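PDB 2ZWI: alpha-/beta-galactoside alpha-2,3-sialyltransferase from Photobacterium phosphoreum, which probably transfers sialic acid from a CMP-activated donor to galactosides in alpha-2,3 linkage, and binds CMP and a zinc ion. Local coordinates for residues S64-I69 with E97-K102; V87-I92 with L107-D112; E258-D263 with N269-L274. All blocks are in the same frame, centred on the assembly; numbering follows the deposited sequence.

Contact 1: residues S64-I69 with E97-K102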
loop_
_atom_site.group_PDB
_atom_site.type_symbol
_atom_site.label_atom_id
_atom_site.label_comp_id
_atom_site.label_asym_id
_atom_site.label_seq_id
_atom_site.Cartn_x
_atom_site.Cartn_y
_atom_site.Cartn_z
ATOM N N SER A 64 -15.769 -3.099 -21.507
ATOM C CA SER A 64 -14.940 -2.400 -22.490
ATOM C C SER A 64 -13.697 -3.201 -22.870
ATOM O O SER A 64 -13.278 -3.176 -24.028
ATOM C CB SER A 64 -14.509 -1.038 -21.968
ATOM O OG SER A 64 -15.594 -0.131 -21.946
ATOM N N LEU A 65 -13.104 -3.885 -21.890
ATOM C CA LEU A 65 -11.965 -4.767 -22.142
ATOM C C LEU A 65 -12.350 -5.828 -23.173
ATOM O O LEU A 65 -11.682 -5.992 -24.184
ATOM C CB LEU A 65 -11.522 -5.458 -20.844
ATOM C CG LEU A 65 -10.046 -5.783 -20.603
ATOM C CD1 LEU A 65 -9.895 -6.986 -19.667
ATOM C CD2 LEU A 65 -9.233 -5.967 -21.878
ATOM N N ASP A 66 -13.444 -6.533 -22.894
ATOM C CA ASP A 66 -13.933 -7.606 -23.743
ATOM C C ASP A 66 -14.236 -7.168 -25.179
ATOM O O ASP A 66 -13.914 -7.885 -26.120
ATOM C CB ASP A 66 -15.179 -8.236 -23.124
ATOM C CG ASP A 66 -14.881 -9.018 -21.862
ATOM O OD1 ASP A 66 -13.690 -9.245 -21.518
ATOM O OD2 ASP A 66 -15.863 -9.406 -21.199
ATOM N N SER A 67 -14.861 -6.005 -25.356
ATOM C CA SER A 67 -15.151 -5.547 -26.719
ATOM C C SER A 67 -13.855 -5.239 -27.482
ATOM O O SER A 67 -13.744 -5.543 -28.672
ATOM C CB SER A 67 -16.147 -4.377 -26.748
ATOM O OG SER A 67 -15.627 -3.230 -26.110
ATOM N N MET A 68 -12.866 -4.673 -26.793
ATOM C CA MET A 68 -11.545 -4.443 -27.403
ATOM C C MET A 68 -10.891 -5.748 -27.860
ATOM O O MET A 68 -10.365 -5.828 -28.982
ATOM C CB MET A 68 -10.617 -3.699 -26.447
ATOM C CG MET A 68 -11.087 -2.294 -26.131
ATOM S SD MET A 68 -9.932 -1.321 -25.150
ATOM C CE MET A 68 -8.763 -0.872 -26.431
ATOM N N ILE A 69 -10.924 -6.764 -26.994
ATOM C CA ILE A 69 -10.367 -8.078 -27.331
ATOM C C ILE A 69 -11.110 -8.697 -28.523
ATOM O O ILE A 69 -10.497 -9.382 -29.350
ATOM C CB ILE A 69 -10.334 -9.032 -26.112
ATOM C CG1 ILE A 69 -9.309 -8.533 -25.089
ATOM C CG2 ILE A 69 -9.950 -10.446 -26.529
ATOM C CD1 ILE A 69 -9.491 -9.095 -23.710
ATOM N N GLU A 97 -9.986 -14.959 -20.533
ATOM C CA GLU A 97 -9.839 -16.383 -20.896
ATOM C C GLU A 97 -11.108 -16.981 -21.514
ATOM O O GLU A 97 -11.024 -17.800 -22.438
ATOM C CB GLU A 97 -9.440 -17.235 -19.680
ATOM C CG GLU A 97 -8.103 -16.871 -19.011
ATOM C CD GLU A 97 -6.873 -17.393 -19.754
ATOM O OE1 GLU A 97 -6.983 -17.761 -20.952
ATOM O OE2 GLU A 97 -5.781 -17.438 -19.134
ATOM N N ALA A 98 -12.266 -16.577 -20.987
ATOM C CA ALA A 98 -13.578 -17.033 -21.473
ATOM C C ALA A 98 -13.747 -16.791 -22.970
ATOM O O ALA A 98 -14.235 -17.655 -23.686
ATOM C CB ALA A 98 -14.697 -16.344 -20.707
ATOM N N LEU A 99 -13.321 -15.611 -23.418
ATOM C CA LEU A 99 -13.422 -15.197 -24.808
ATOM C C LEU A 99 -12.658 -16.115 -25.772
ATOM O O LEU A 99 -12.986 -16.173 -26.957
ATOM C CB LEU A 99 -12.991 -13.734 -24.975
ATOM C CG LEU A 99 -13.780 -12.636 -24.255
ATOM C CD1 LEU A 99 -13.117 -11.278 -24.490
ATOM C CD2 LEU A 99 -15.260 -12.598 -24.675
ATOM N N GLY A 100 -11.643 -16.815 -25.255
ATOM C CA GLY A 100 -10.859 -17.796 -26.023
ATOM C C GLY A 100 -10.136 -17.221 -27.228
ATOM O O GLY A 100 -10.046 -17.865 -28.284
ATOM N N LYS A 101 -9.610 -16.011 -27.067
ATOM C CA LYS A 101 -8.971 -15.281 -28.163
ATOM C C LYS A 101 -7.447 -15.368 -28.103
ATOM O O LYS A 101 -6.755 -14.623 -28.799
ATOM C CB LYS A 101 -9.419 -13.819 -28.136
ATOM C CG LYS A 101 -10.843 -13.563 -28.619
ATOM C CD LYS A 101 -10.866 -13.446 -30.127
ATOM C CE LYS A 101 -12.275 -13.252 -30.665
ATOM N NZ LYS A 101 -12.322 -13.624 -32.116
ATOM N N LYS A 102 -6.938 -16.269 -27.262
ATOM C CA LYS A 102 -5.497 -16.512 -27.111
ATOM C C LYS A 102 -4.725 -15.221 -26.749
ATOM O O LYS A 102 -3.683 -14.898 -27.328
ATOM C CB LYS A 102 -4.930 -17.191 -28.371
ATOM C CG LYS A 102 -5.504 -18.592 -28.659
ATOM C CD LYS A 102 -5.075 -19.596 -27.599
ATOM C CE LYS A 102 -5.315 -21.027 -28.046
ATOM N NZ LYS A 102 -4.451 -21.960 -27.260
#
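The backbone N of Ile69, a residue packed against both Leu99 and Lys101, donates to Leu65 O at 3.0 Å, the helical bond that fixes its place on helix 58-70. The interface itself is carried by van der Waals contact, since none of the polar atoms of the two segments pair across it. Leu99 supplies one methyl, CD1, which settles over the helix surface between Asp66 and Ile69. From there Leu99 CD1 reaches Ile69 CG2 at 3.9 Å, the two side chains crossing at a slant. The same methyl, Leu99 CD1, lies beside the carboxylate oxygen Asp66 OD1 at 3.6 Å, a van der Waals contact, and also brushes the CA and CB of that residue.

Ile69 CG2 is the second point of attachment. With CG1 anti to the carbonyl carbon (chi1 -68°), CG2 takes the place anti to the backbone N, and here it also meets Lys101 CB at 3.8 Å. Lys101 touches with CB and CG, and beyond them a bend at chi2 (-84°) leads the end of the chain away. Between Leu99 and Lys101 the chain leaves helix 86-98 at Gly100 (phi 61°), whose N still reaches Glu97 O at 3.0 Å; this turn probably helps bring Lys101 alongside Ile69.

Helices 58-70 and 86-98 lie side by side against the N-terminal parallel sheet: Leu65 and Ile69 also pack on Ile96, and Leu65 on Ile5 and Leu33 of the strands. Between these two segments, closure therefore probably depends on fit between methyls and methylenes and exclusion of water, with no directional bond to set the spacing.

Contact 2: residues V87-I92 with L107-D112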
loop_
_atom_site.group_PDB
_atom_site.type_symbol
_atom_site.label_atom_id
_atom_site.label_comp_id
_atom_site.label_asym_id
_atom_site.label_seq_id
_atom_site.Cartn_x
_atom_site.Cartn_y
_atom_site.Cartn_z
ATOM N N VAL A 87 -8.747 -11.065 -5.948
ATOM C CA VAL A 87 -10.061 -11.478 -6.489
ATOM C C VAL A 87 -10.509 -10.605 -7.677
ATOM O O VAL A 87 -11.106 -11.109 -8.629
ATOM C CB VAL A 87 -11.184 -11.516 -5.390
ATOM C CG1 VAL A 87 -11.525 -10.119 -4.892
ATOM C CG2 VAL A 87 -12.442 -12.237 -5.910
ATOM N N ASP A 88 -10.231 -9.305 -7.615
ATOM C CA ASP A 88 -10.578 -8.418 -8.718
ATOM C C ASP A 88 -9.813 -8.788 -9.989
ATOM O O ASP A 88 -10.399 -8.826 -11.062
ATOM C CB ASP A 88 -10.355 -6.951 -8.347
ATOM C CG ASP A 88 -11.264 -6.488 -7.220
ATOM O OD1 ASP A 88 -10.851 -5.581 -6.482
ATOM O OD2 ASP A 88 -12.389 -7.018 -7.070
ATOM N N VAL A 89 -8.517 -9.081 -9.879
ATOM C CA VAL A 89 -7.786 -9.525 -11.077
ATOM C C VAL A 89 -8.195 -10.939 -11.539
ATOM O O VAL A 89 -8.253 -11.192 -12.735
ATOM C CB VAL A 89 -6.217 -9.213 -11.082
ATOM C CG1 VAL A 89 -5.740 -8.499 -9.826
ATOM C CG2 VAL A 89 -5.361 -10.419 -11.465
ATOM N N VAL A 90 -8.538 -11.824 -10.604
ATOM C CA VAL A 90 -9.132 -13.132 -10.956
ATOM C C VAL A 90 -10.330 -12.984 -11.916
ATOM O O VAL A 90 -10.408 -13.663 -12.948
ATOM C CB VAL A 90 -9.572 -13.938 -9.692
ATOM C CG1 VAL A 90 -10.399 -15.167 -10.088
ATOM C CG2 VAL A 90 -8.357 -14.367 -8.870
ATOM N N ASN A 91 -11.253 -12.087 -11.578
ATOM C CA ASN A 91 -12.443 -11.869 -12.395
ATOM C C ASN A 91 -12.144 -11.221 -13.755
ATOM O O ASN A 91 -12.844 -11.473 -14.733
ATOM C CB ASN A 91 -13.485 -11.067 -11.613
ATOM C CG ASN A 91 -14.311 -11.944 -10.693
ATOM O OD1 ASN A 91 -15.287 -12.567 -11.127
ATOM N ND2 ASN A 91 -13.924 -12.011 -9.415
ATOM N N ILE A 92 -11.095 -10.399 -13.806
ATOM C CA ILE A 92 -10.615 -9.862 -15.074
ATOM C C ILE A 92 -9.991 -10.980 -15.923
ATOM O O ILE A 92 -10.317 -11.114 -17.108
ATOM C CB ILE A 92 -9.655 -8.645 -14.875
ATOM C CG1 ILE A 92 -10.417 -7.466 -14.246
ATOM C CG2 ILE A 92 -9.030 -8.217 -16.224
ATOM C CD1 ILE A 92 -9.539 -6.431 -13.485
ATOM N N LEU A 107 0.838 -10.054 -15.165
ATOM C CA LEU A 107 0.275 -9.540 -13.910
ATOM C C LEU A 107 1.286 -8.746 -13.102
ATOM O O LEU A 107 2.438 -9.150 -12.979
ATOM C CB LEU A 107 -0.257 -10.686 -13.040
ATOM C CG LEU A 107 -1.240 -11.682 -13.671
ATOM C CD1 LEU A 107 -1.513 -12.826 -12.734
ATOM C CD2 LEU A 107 -2.552 -10.986 -14.084
ATOM N N ASN A 108 0.836 -7.618 -12.562
ATOM C CA ASN A 108 1.577 -6.862 -11.557
ATOM C C ASN A 108 0.681 -6.678 -10.331
ATOM O O ASN A 108 -0.350 -5.990 -10.422
ATOM C CB ASN A 108 1.992 -5.488 -12.107
ATOM C CG ASN A 108 2.969 -5.591 -13.272
ATOM O OD1 ASN A 108 2.628 -5.281 -14.420
ATOM N ND2 ASN A 108 4.181 -6.035 -12.985
ATOM N N PHE A 109 1.062 -7.293 -9.208
ATOM C CA PHE A 109 0.347 -7.134 -7.940
ATOM C C PHE A 109 1.100 -6.181 -6.992
ATOM O O PHE A 109 2.298 -6.337 -6.764
ATOM C CB PHE A 109 0.160 -8.483 -7.235
ATOM C CG PHE A 109 -0.849 -9.397 -7.883
ATOM C CD1 PHE A 109 -2.215 -9.254 -7.618
ATOM C CD2 PHE A 109 -0.434 -10.421 -8.733
ATOM C CE1 PHE A 109 -3.164 -10.108 -8.215
ATOM C CE2 PHE A 109 -1.368 -11.290 -9.322
ATOM C CZ PHE A 109 -2.739 -11.127 -9.062
ATOM N N TYR A 110 0.393 -5.200 -6.454
ATOM C CA TYR A 110 0.942 -4.254 -5.490
ATOM C C TYR A 110 0.319 -4.491 -4.122
ATOM O O TYR A 110 -0.908 -4.527 -4.011
ATOM C CB TYR A 110 0.625 -2.825 -5.945
ATOM C CG TYR A 110 1.320 -2.433 -7.227
ATOM C CD1 TYR A 110 0.801 -2.803 -8.473
ATOM C CD2 TYR A 110 2.497 -1.701 -7.190
ATOM C CE1 TYR A 110 1.450 -2.447 -9.653
ATOM C CE2 TYR A 110 3.157 -1.337 -8.370
ATOM C CZ TYR A 110 2.631 -1.717 -9.578
ATOM O OH TYR A 110 3.286 -1.348 -10.705
ATOM N N ASP A 111 1.149 -4.665 -3.087
ATOM C CA ASP A 111 0.650 -4.866 -1.717
ATOM C C ASP A 111 -0.358 -3.788 -1.330
ATOM O O ASP A 111 -0.188 -2.639 -1.701
ATOM C CB ASP A 111 1.800 -4.817 -0.697
ATOM C CG ASP A 111 2.692 -6.047 -0.741
ATOM O OD1 ASP A 111 2.305 -7.075 -1.347
ATOM O OD2 ASP A 111 3.797 -5.965 -0.152
ATOM N N ASP A 112 -1.374 -4.174 -0.553
ATOM C CA ASP A 112 -2.428 -3.270 -0.057
ATOM C C ASP A 112 -1.942 -2.421 1.130
ATOM O O ASP A 112 -2.307 -1.252 1.261
ATOM C CB ASP A 112 -3.647 -4.128 0.330
ATOM C CG ASP A 112 -4.791 -3.336 0.937
ATOM O OD1 ASP A 112 -5.741 -3.009 0.200
ATOM O OD2 ASP A 112 -4.767 -3.080 2.163
#
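Within the beta-alpha-beta unit of strand 74-82, helix 86-98 and strand 104-110, Val89 on the helix meets Leu107 and Phe109 on the second strand. Both valine methyls are used. Val89 CG1 comes to 3.4 Å from Phe109 CE1, while Val89 CG2 lies 3.6 Å from Phe109 CZ, so the pair of branches confronts the outer end of the ring, the two side chains arriving from opposite directions. Val89 CG2 also reaches Leu107 CD2 at 3.9 Å. The modelled chi1 of Val89 is 0°, which eclipses CG1 with the backbone N; the packing here is strained as built, and the shortest distance deserves caution.

Leu107 and Phe109 alternate with Asn108, as strand geometry requires, and so both serve the face covered by helix 86-98, where Val89 also touches Ile79 of strand 74-82. That is the crossover in atomic terms: the connecting helix packs on both strands it joins, and those strands pair through backbone bonds of Asn108 with Ile79 and Gly81.

On the helix, Val87 O accepts twice. Asn91 ND2 approaches Val87 O at 3.1 Å (158° at the hydrogen), well above the carbonyl plane, and Asn91 N comes from the opposite face. Beyond the segments, the ring of Phe109 meets those of Tyr170, nearly parallel to it, and Phe162.

Contact 3: residues E258-D263 with N269-L274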
loop_
_atom_site.group_PDB
_atom_site.type_symbol
_atom_site.label_atom_id
_atom_site.label_comp_id
_atom_site.label_asym_id
_atom_site.label_seq_id
_atom_site.Cartn_x
_atom_site.Cartn_y
_atom_site.Cartn_z
ATOM N N GLU A 258 1.949 12.208 27.002
ATOM C CA GLU A 258 3.074 11.414 27.482
ATOM C C GLU A 258 4.343 11.641 26.636
ATOM O O GLU A 258 5.448 11.802 27.176
ATOM C CB GLU A 258 2.701 9.928 27.518
ATOM C CG GLU A 258 3.660 9.049 28.341
ATOM C CD GLU A 258 3.662 9.389 29.829
ATOM O OE1 GLU A 258 4.629 9.023 30.526
ATOM O OE2 GLU A 258 2.704 10.025 30.303
ATOM N N ALA A 259 4.181 11.654 25.318
ATOM C CA ALA A 259 5.299 11.884 24.389
ATOM C C ALA A 259 5.976 13.235 24.591
ATOM O O ALA A 259 7.184 13.367 24.390
ATOM C CB ALA A 259 4.829 11.736 22.937
ATOM N N LYS A 260 5.194 14.239 24.972
ATOM C CA LYS A 260 5.725 15.577 25.168
ATOM C C LYS A 260 6.571 15.722 26.443
ATOM O O LYS A 260 7.302 16.696 26.583
ATOM C CB LYS A 260 4.615 16.632 25.089
ATOM C CG LYS A 260 4.130 16.846 23.663
ATOM C CD LYS A 260 3.570 18.214 23.441
ATOM C CE LYS A 260 2.110 18.294 23.803
ATOM N NZ LYS A 260 1.472 19.420 23.040
ATOM N N LYS A 261 6.489 14.752 27.347
ATOM C CA LYS A 261 7.356 14.731 28.524
ATOM C C LYS A 261 8.757 14.284 28.116
ATOM O O LYS A 261 8.899 13.320 27.357
ATOM C CB LYS A 261 6.820 13.790 29.602
ATOM C CG LYS A 261 5.445 14.150 30.124
ATOM C CD LYS A 261 4.886 13.004 30.954
ATOM C CE LYS A 261 3.450 13.289 31.408
ATOM N NZ LYS A 261 2.951 12.152 32.253
ATOM N N PRO A 262 9.795 14.992 28.611
ATOM C CA PRO A 262 11.194 14.682 28.312
ATOM C C PRO A 262 11.719 13.478 29.082
ATOM O O PRO A 262 12.786 12.962 28.751
ATOM C CB PRO A 262 11.915 15.942 28.780
ATOM C CG PRO A 262 11.103 16.382 29.960
ATOM C CD PRO A 262 9.689 16.181 29.481
ATOM N N ASP A 263 10.957 13.025 30.081
ATOM C CA ASP A 263 11.407 11.979 31.006
ATOM C C ASP A 263 10.382 10.863 31.278
ATOM O O ASP A 263 10.334 10.301 32.385
ATOM C CB ASP A 263 11.819 12.622 32.335
ATOM C CG ASP A 263 10.652 13.269 33.063
ATOM O OD1 ASP A 263 9.805 13.917 32.410
ATOM O OD2 ASP A 263 10.591 13.131 34.304
ATOM N N ASN A 269 11.548 8.068 23.976
ATOM C CA ASN A 269 11.877 8.973 22.866
ATOM C C ASN A 269 10.926 10.150 22.806
ATOM O O ASN A 269 9.884 10.084 22.139
ATOM C CB ASN A 269 11.792 8.249 21.522
ATOM C CG ASN A 269 12.847 7.209 21.345
ATOM O OD1 ASN A 269 12.605 6.173 20.710
ATOM N ND2 ASN A 269 14.035 7.463 21.887
ATOM N N SER A 270 11.302 11.235 23.477
ATOM C CA SER A 270 10.451 12.413 23.634
ATOM C C SER A 270 10.246 13.215 22.356
ATOM O O SER A 270 11.120 13.253 21.493
ATOM C CB SER A 270 11.047 13.346 24.690
ATOM O OG SER A 270 10.188 14.451 24.889
ATOM N N ILE A 271 9.092 13.869 22.250
ATOM C CA ILE A 271 8.860 14.836 21.179
ATOM C C ILE A 271 8.964 16.294 21.650
ATOM O O ILE A 271 8.666 17.221 20.880
ATOM C CB ILE A 271 7.523 14.587 20.425
ATOM C CG1 ILE A 271 6.302 14.808 21.344
ATOM C CG2 ILE A 271 7.542 13.197 19.783
ATOM C CD1 ILE A 271 4.934 14.608 20.653
ATOM N N GLN A 272 9.409 16.493 22.896
ATOM C CA GLN A 272 9.606 17.846 23.430
ATOM C C GLN A 272 10.444 18.694 22.476
ATOM O O GLN A 272 11.464 18.227 21.943
ATOM C CB GLN A 272 10.278 17.805 24.810
ATOM C CG GLN A 272 10.416 19.198 25.463
ATOM C CD GLN A 272 10.808 19.134 26.925
ATOM O OE1 GLN A 272 11.918 18.709 27.256
ATOM N NE2 GLN A 272 9.898 19.564 27.815
ATOM N N GLY A 273 9.997 19.927 22.243
ATOM C CA GLY A 273 10.760 20.882 21.433
ATOM C C GLY A 273 10.730 20.668 19.920
ATOM O O GLY A 273 11.398 21.395 19.183
ATOM N N LEU A 274 9.987 19.666 19.449
ATOM C CA LEU A 274 9.822 19.457 18.018
ATOM C C LEU A 274 8.612 20.224 17.476
ATOM O O LEU A 274 7.685 20.526 18.222
ATOM C CB LEU A 274 9.703 17.962 17.688
ATOM C CG LEU A 274 10.862 17.039 18.106
ATOM C CD1 LEU A 274 10.657 15.640 17.568
ATOM C CD2 LEU A 274 12.222 17.581 17.650
#
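Ile271 N donates to Ala259 O at 2.9 Å and 172°, an almost straight bond that enters 38° above the carbonyl plane. Around it lies the tight part of the contact. Ser270 OG, anti to its own backbone N, stands 3.0 Å from Lys261 O and 3.2 Å from Ala259 O. Ser270 OG in turn accepts from Gln272 N at 3.0 Å, closing an ST turn, so the hydroxyl accepts one bond and can give its single proton to one of the two carbonyls. Ile271 CD1 seals the buried side against Ala259 CB at 3.7 Å.

The outer side faces solvent and relies on contact alone. Gln272, extended beyond CG, lays its amide across the Pro262 ring, Gln272 OE1 being 3.2 Å from Pro262 CB; both exposed residues touch a crystal neighbour, which may influence them. Lys261 points away from 269-274 at its CB, and its NZ forms a salt bridge with Glu258 OE2 at 2.9 Å.

From Ile271 a type II turn through Gly273 leads to Leu274 and the zinc ligand Asp275. The contact tucks the end of helix 249-259 against the approach to strand 275-279, with Ile271 packed on Phe237 and Leu276 and Ala259 on Phe337 of strand 334-340.

From the N terminus, the first sheet-and-helix region holds contacts 1 and 2. Contact 1 closes the path from helix 58-70 through strand 74-82 to the end of helix 86-98; contact 2 opens inside that span and closes beyond it on strand 104-110, so the two cross. Both use helix 86-98, and they touch where Leu65 CD1 lies 3.8 Å from Ile92 CG2. Contact 3 follows in series, closing the short loop between helix 249-259 and strand 275-279 of the second parallel sheet. Its centre lies about 59 Å from that of contact 1, across the chain's centre, consistent with the two-domain GT-B plan, with CMP bound by residues of both regions.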